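Local structure of mitochondrial ubiquitin ligase activator of NFKB 1 (Homo sapiens, 6M2D) at residues S16-F19 with H24-S27; C7-S12 with K40-R45. The protein acts as a RING-type E3 ubiquitin and SUMO ligase of the mitochondrial outer membrane that passes ubiquitin from E2 enzymes to substrates such as AKT1. One frame throughout, in Å; residues are numbered along the deposited sequence.

How the contacts relate
From the N terminus, helix 2-5 leads into the loop 7-12, which carries two zinc-binding cysteines; the chain then enters strand 17-20 and turns back through 24-27. Contact 1 closes this short turn, with four residues between its segments. After helix 29-34 comes the loop 40-45, with Cys41 and Cys44, which contact 2 pairs with 7-12 across 27 intervening residues. Contact 1 is therefore nested inside the loop that contact 2 closes. Cys26 joins them, its carbonyl probably accepting a hydrogen bond from the backbone N of Val8 while its side chain packs on Ile43. One zinc ion is shared as well, bound by His24 of contact 1 and by Cys41 and Cys44 of contact 2.

Contact 1. Residues S16-F19 with H24-S27; sequences SCVF and HVCS. With ZN (zinc ion), chain H.
The Phe19 ring meets Cys26 and Ser27 obliquely, its CZ lying 3.6 Å from Ser27 CB. Cys26 SG makes a sulfur-aromatic contact, 3.8 Å from CE2 of the Phe19 ring. Over the centre of one face sits a water, 3.4 Å above the ring plane. This water donates to Cys17 O and, weakly, to His24 O, and accepts from Cys26 N, bridging the two backbones. CG of Phe19 stands anti to its own carbonyl carbon (chi1 -71°), which swings the ring to the side of Cys26 and Ser27. Direct backbone bonds hold both ends: Phe19 N to His24 O at 3.0 Å, and Ser16 N to Ser27 O, also 3.0 Å, where Cys17 N adds a weak second donor. Between them Val25 CA makes a CA-H...O contact with Cys17 O, and CG2 of Val18 touches CG2 of Val25 at 3.8 Å. Replacing Phe19 with alanine would probably leave Cys26 SG and Ser27 CB without their aromatic partner and open a gap beside Pro42 and Val51. His24 ND1 binds zinc at 2.1 Å, completing a site with Cys22, Cys41 and Cys44. The arrangement is the turn after the first strand of a RING finger, bringing the histidine ligand to its zinc.

Contact 2. Residues C7-S12 with K40-R45; sequences CVVCLS and KCPICR. With ZN (zinc ion), chain G; ZN (zinc ion), chain H; SO4 (sulfate ion), chain J.
Val8, Pro42 and, to a smaller extent, Ile43 and Val9 make up this small apolar contact at the surface. Pro42 fits against both valines, CB 3.8 Å from Val8 CG2 and CG 3.7 Å from Val9 CG2. The Val8 side chain runs obliquely to the proline, Val9 at about a right angle. With chi1 at -52°, Val8 places CG2 between its backbone N and carbonyl carbon, against the proline, while CG1 nears Ile43 CD1 at 4.3 Å. Pro42 also rests on Cys26 and Phe19, so the contact continues into the core. Each loop supplies two ligands to a zinc ion, Cys7 and Cys10 to one, Cys41 and Cys44 to the other. Cys7 SG, 2.4 Å from its zinc, accepts the N-H of Val9; Cys41 SG takes weak bonds from Ile43 N and Cys44 N. Lys40 NZ and Arg45 NH2 donate to O2 of a sulfate, probably from the crystallisation liquor, at the guanidinium edge. No hydrogen bond crosses between the loops, so their direct cohesion is apolar, while metal coordination, N-H...S bonds that probably temper thiolate charge, and backbone bonds (Leu11 N to Cys7 O, Arg45 N to Cys41 O) probably hold each RING-finger zinc loop in shape.

Contact 1. Residues S16-F19 with H24-S27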
loop_
_atom_site.group_PDB
_atom_site.type_symbol
_atom_site.label_atom_id
_atom_site.label_comp_id
_atom_site.label_asym_id
_atom_site.label_seq_id
_atom_site.Cartn_x
_atom_site.Cartn_y
_atom_site.Cartn_z
ATOM N N SER A 16 3.474 -3.508 3.923
ATOM C CA SER A 16 3.975 -4.759 3.370
ATOM C C SER A 16 3.955 -4.797 1.850
ATOM O O SER A 16 4.415 -5.789 1.278
ATOM C CB SER A 16 3.165 -5.938 3.953
ATOM O OG SER A 16 1.903 -6.080 3.312
ATOM N N CYS A 17 3.486 -3.743 1.180
ATOM C CA CYS A 17 3.303 -3.709 -0.262
ATOM C C CYS A 17 4.081 -2.548 -0.865
ATOM O O CYS A 17 4.210 -1.480 -0.258
ATOM C CB CYS A 17 1.819 -3.538 -0.627
ATOM S SG CYS A 17 0.722 -4.832 -0.038
ATOM N N VAL A 18 4.595 -2.763 -2.072
ATOM C CA VAL A 18 5.078 -1.689 -2.934
ATOM C C VAL A 18 4.074 -1.519 -4.063
ATOM O O VAL A 18 3.728 -2.491 -4.746
ATOM C CB VAL A 18 6.479 -1.980 -3.503
ATOM C CG1 VAL A 18 6.986 -0.763 -4.285
ATOM C CG2 VAL A 18 7.449 -2.363 -2.392
ATOM N N PHE A 19 3.612 -0.289 -4.267
ATOM C CA PHE A 19 2.672 0.013 -5.335
ATOM C C PHE A 19 3.446 0.488 -6.560
ATOM O O PHE A 19 4.326 1.345 -6.451
ATOM C CB PHE A 19 1.663 1.079 -4.888
ATOM C CG PHE A 19 0.654 0.587 -3.877
ATOM C CD1 PHE A 19 0.366 -0.759 -3.757
ATOM C CD2 PHE A 19 -0.004 1.481 -3.052
ATOM C CE1 PHE A 19 -0.556 -1.212 -2.827
ATOM C CE2 PHE A 19 -0.929 1.036 -2.120
ATOM C CZ PHE A 19 -1.206 -0.313 -2.006
ATOM N N HIS A 24 5.243 3.800 -4.000
ATOM C CA HIS A 24 5.026 4.095 -2.593
ATOM C C HIS A 24 4.798 2.821 -1.790
ATOM O O HIS A 24 4.155 1.878 -2.257
ATOM C CB HIS A 24 3.851 5.060 -2.436
ATOM C CG HIS A 24 4.189 6.456 -2.852
ATOM N ND1 HIS A 24 3.441 7.169 -3.762
ATOM C CD2 HIS A 24 5.217 7.262 -2.494
ATOM C CE1 HIS A 24 3.987 8.360 -3.940
ATOM N NE2 HIS A 24 5.067 8.440 -3.182
ATOM N N VAL A 25 5.356 2.800 -0.583
ATOM C CA VAL A 25 5.184 1.725 0.388
ATOM C C VAL A 25 4.306 2.289 1.494
ATOM O O VAL A 25 4.804 2.949 2.409
ATOM C CB VAL A 25 6.525 1.237 0.952
ATOM C CG1 VAL A 25 6.300 0.170 2.027
ATOM C CG2 VAL A 25 7.422 0.719 -0.157
ATOM N N CYS A 26 2.998 2.057 1.419
ATOM C CA CYS A 26 2.117 2.648 2.420
ATOM C C CYS A 26 1.060 1.709 2.973
ATOM O O CYS A 26 0.345 2.123 3.888
ATOM C CB CYS A 26 1.392 3.881 1.852
ATOM S SG CYS A 26 0.453 3.534 0.346
ATOM N N SER A 27 0.911 0.486 2.467
ATOM C CA SER A 27 -0.281 -0.281 2.792
ATOM C C SER A 27 0.061 -1.730 3.119
ATOM O O SER A 27 1.049 -2.280 2.626
ATOM C CB SER A 27 -1.293 -0.229 1.628
ATOM O OG SER A 27 -2.287 -1.232 1.763
HETATM ZN ZN ZN H . 1.694 6.424 -4.625
HETATM O O HOH W 1 1.991 0.018 -0.342
#

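Contact 2. Residues C7-S12 with K40-R45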
loop_
_atom_site.group_PDB
_atom_site.type_symbol
_atom_site.label_atom_id
_atom_site.label_comp_id
_atom_site.label_asym_id
_atom_site.label_seq_id
_atom_site.Cartn_x
_atom_site.Cartn_y
_atom_site.Cartn_z
ATOM N N CYS A 7 0.542 0.576 8.303
ATOM C CA CYS A 7 -0.287 0.798 7.123
ATOM C C CYS A 7 -1.094 2.087 7.272
ATOM O O CYS A 7 -1.764 2.298 8.286
ATOM C CB CYS A 7 -1.231 -0.389 6.920
ATOM S SG CYS A 7 -2.493 -0.128 5.654
ATOM N N VAL A 8 -1.007 2.963 6.264
ATOM C CA VAL A 8 -1.636 4.282 6.361
ATOM C C VAL A 8 -3.149 4.231 6.245
ATOM O O VAL A 8 -3.809 5.254 6.460
ATOM C CB VAL A 8 -1.113 5.268 5.293
ATOM C CG1 VAL A 8 0.402 5.316 5.296
ATOM C CG2 VAL A 8 -1.671 4.908 3.920
ATOM N N VAL A 9 -3.711 3.073 5.915
ATOM C CA VAL A 9 -5.148 2.916 5.720
ATOM C C VAL A 9 -5.833 2.377 6.971
ATOM O O VAL A 9 -6.802 2.961 7.458
ATOM C CB VAL A 9 -5.413 2.010 4.498
ATOM C CG1 VAL A 9 -6.912 1.907 4.214
ATOM C CG2 VAL A 9 -4.643 2.535 3.278
ATOM N N CYS A 10 -5.360 1.248 7.498
ATOM C CA CYS A 10 -5.967 0.675 8.699
ATOM C C CYS A 10 -5.268 1.108 9.979
ATOM O O CYS A 10 -5.899 1.105 11.044
ATOM C CB CYS A 10 -5.977 -0.857 8.627
ATOM S SG CYS A 10 -4.343 -1.675 8.633
ATOM N N LEU A 11 -3.987 1.475 9.904
ATOM C CA LEU A 11 -3.161 1.750 11.079
ATOM C C LEU A 11 -3.060 0.548 12.020
ATOM O O LEU A 11 -2.773 0.715 13.211
ATOM C CB LEU A 11 -3.675 2.963 11.859
ATOM C CG LEU A 11 -3.311 4.348 11.344
ATOM C CD1 LEU A 11 -4.006 5.376 12.215
ATOM C CD2 LEU A 11 -1.804 4.576 11.324
ATOM N N SER A 12 -3.293 -0.664 11.511
ATOM C CA SER A 12 -3.327 -1.860 12.343
ATOM C C SER A 12 -2.370 -2.951 11.913
ATOM O O SER A 12 -2.030 -3.800 12.744
ATOM C CB SER A 12 -4.738 -2.463 12.373
ATOM O OG SER A 12 -5.597 -1.577 13.044
ATOM N N LYS A 40 -6.445 3.195 -6.209
ATOM C CA LYS A 40 -5.528 4.321 -6.261
ATOM C C LYS A 40 -4.663 4.334 -5.010
ATOM O O LYS A 40 -5.103 3.938 -3.926
ATOM C CB LYS A 40 -6.285 5.659 -6.401
ATOM C CG LYS A 40 -7.216 5.697 -7.605
ATOM C CD LYS A 40 -7.721 7.095 -7.921
ATOM C CE LYS A 40 -8.575 7.065 -9.187
ATOM N NZ LYS A 40 -9.139 8.394 -9.541
ATOM N N CYS A 41 -3.430 4.802 -5.174
ATOM C CA CYS A 41 -2.489 4.831 -4.063
ATOM C C CYS A 41 -2.973 5.794 -2.986
ATOM O O CYS A 41 -3.298 6.952 -3.293
ATOM C CB CYS A 41 -1.103 5.249 -4.552
ATOM S SG CYS A 41 0.087 5.545 -3.223
ATOM N N PRO A 42 -3.045 5.368 -1.720
ATOM C CA PRO A 42 -3.467 6.296 -0.658
ATOM C C PRO A 42 -2.585 7.533 -0.540
ATOM O O PRO A 42 -3.064 8.577 -0.082
ATOM C CB PRO A 42 -3.404 5.432 0.609
ATOM C CG PRO A 42 -3.591 4.016 0.103
ATOM C CD PRO A 42 -2.910 3.981 -1.240
ATOM N N ILE A 43 -1.320 7.456 -0.960
ATOM C CA ILE A 43 -0.399 8.580 -0.780
ATOM C C ILE A 43 -0.545 9.588 -1.905
ATOM O O ILE A 43 -0.720 10.788 -1.667
ATOM C CB ILE A 43 1.056 8.091 -0.691
ATOM C CG1 ILE A 43 1.238 7.140 0.489
ATOM C CG2 ILE A 43 1.996 9.293 -0.597
ATOM C CD1 ILE A 43 0.861 7.750 1.794
ATOM N N CYS A 44 -0.435 9.128 -3.145
ATOM C CA CYS A 44 -0.330 10.033 -4.275
ATOM C C CYS A 44 -1.545 10.005 -5.185
ATOM O O CYS A 44 -1.636 10.850 -6.083
ATOM C CB CYS A 44 0.943 9.716 -5.080
ATOM S SG CYS A 44 0.836 8.212 -6.035
ATOM N N ARG A 45 -2.476 9.077 -4.960
ATOM C CA ARG A 45 -3.733 8.898 -5.690
ATOM C C ARG A 45 -3.543 8.408 -7.120
ATOM O O ARG A 45 -4.506 8.402 -7.896
ATOM C CB ARG A 45 -4.594 10.170 -5.709
ATOM C CG ARG A 45 -4.868 10.782 -4.351
ATOM C CD ARG A 45 -5.699 9.880 -3.449
ATOM N NE ARG A 45 -7.042 9.625 -3.967
ATOM C CZ ARG A 45 -7.786 8.581 -3.612
ATOM N NH1 ARG A 45 -7.325 7.702 -2.729
ATOM N NH2 ARG A 45 -8.988 8.411 -4.141
HETATM ZN ZN ZN G . -3.961 -1.889 6.283
HETATM ZN ZN ZN H . 1.694 6.424 -4.625
HETATM S S SO4 J . -10.808 10.353 -6.757
HETATM O O1 SO4 J . -10.313 11.101 -5.596
HETATM O O2 SO4 J . -10.103 9.075 -6.871
HETATM O O3 SO4 J . -12.239 10.083 -6.593
HETATM O O4 SO4 J . -10.583 11.156 -7.961
#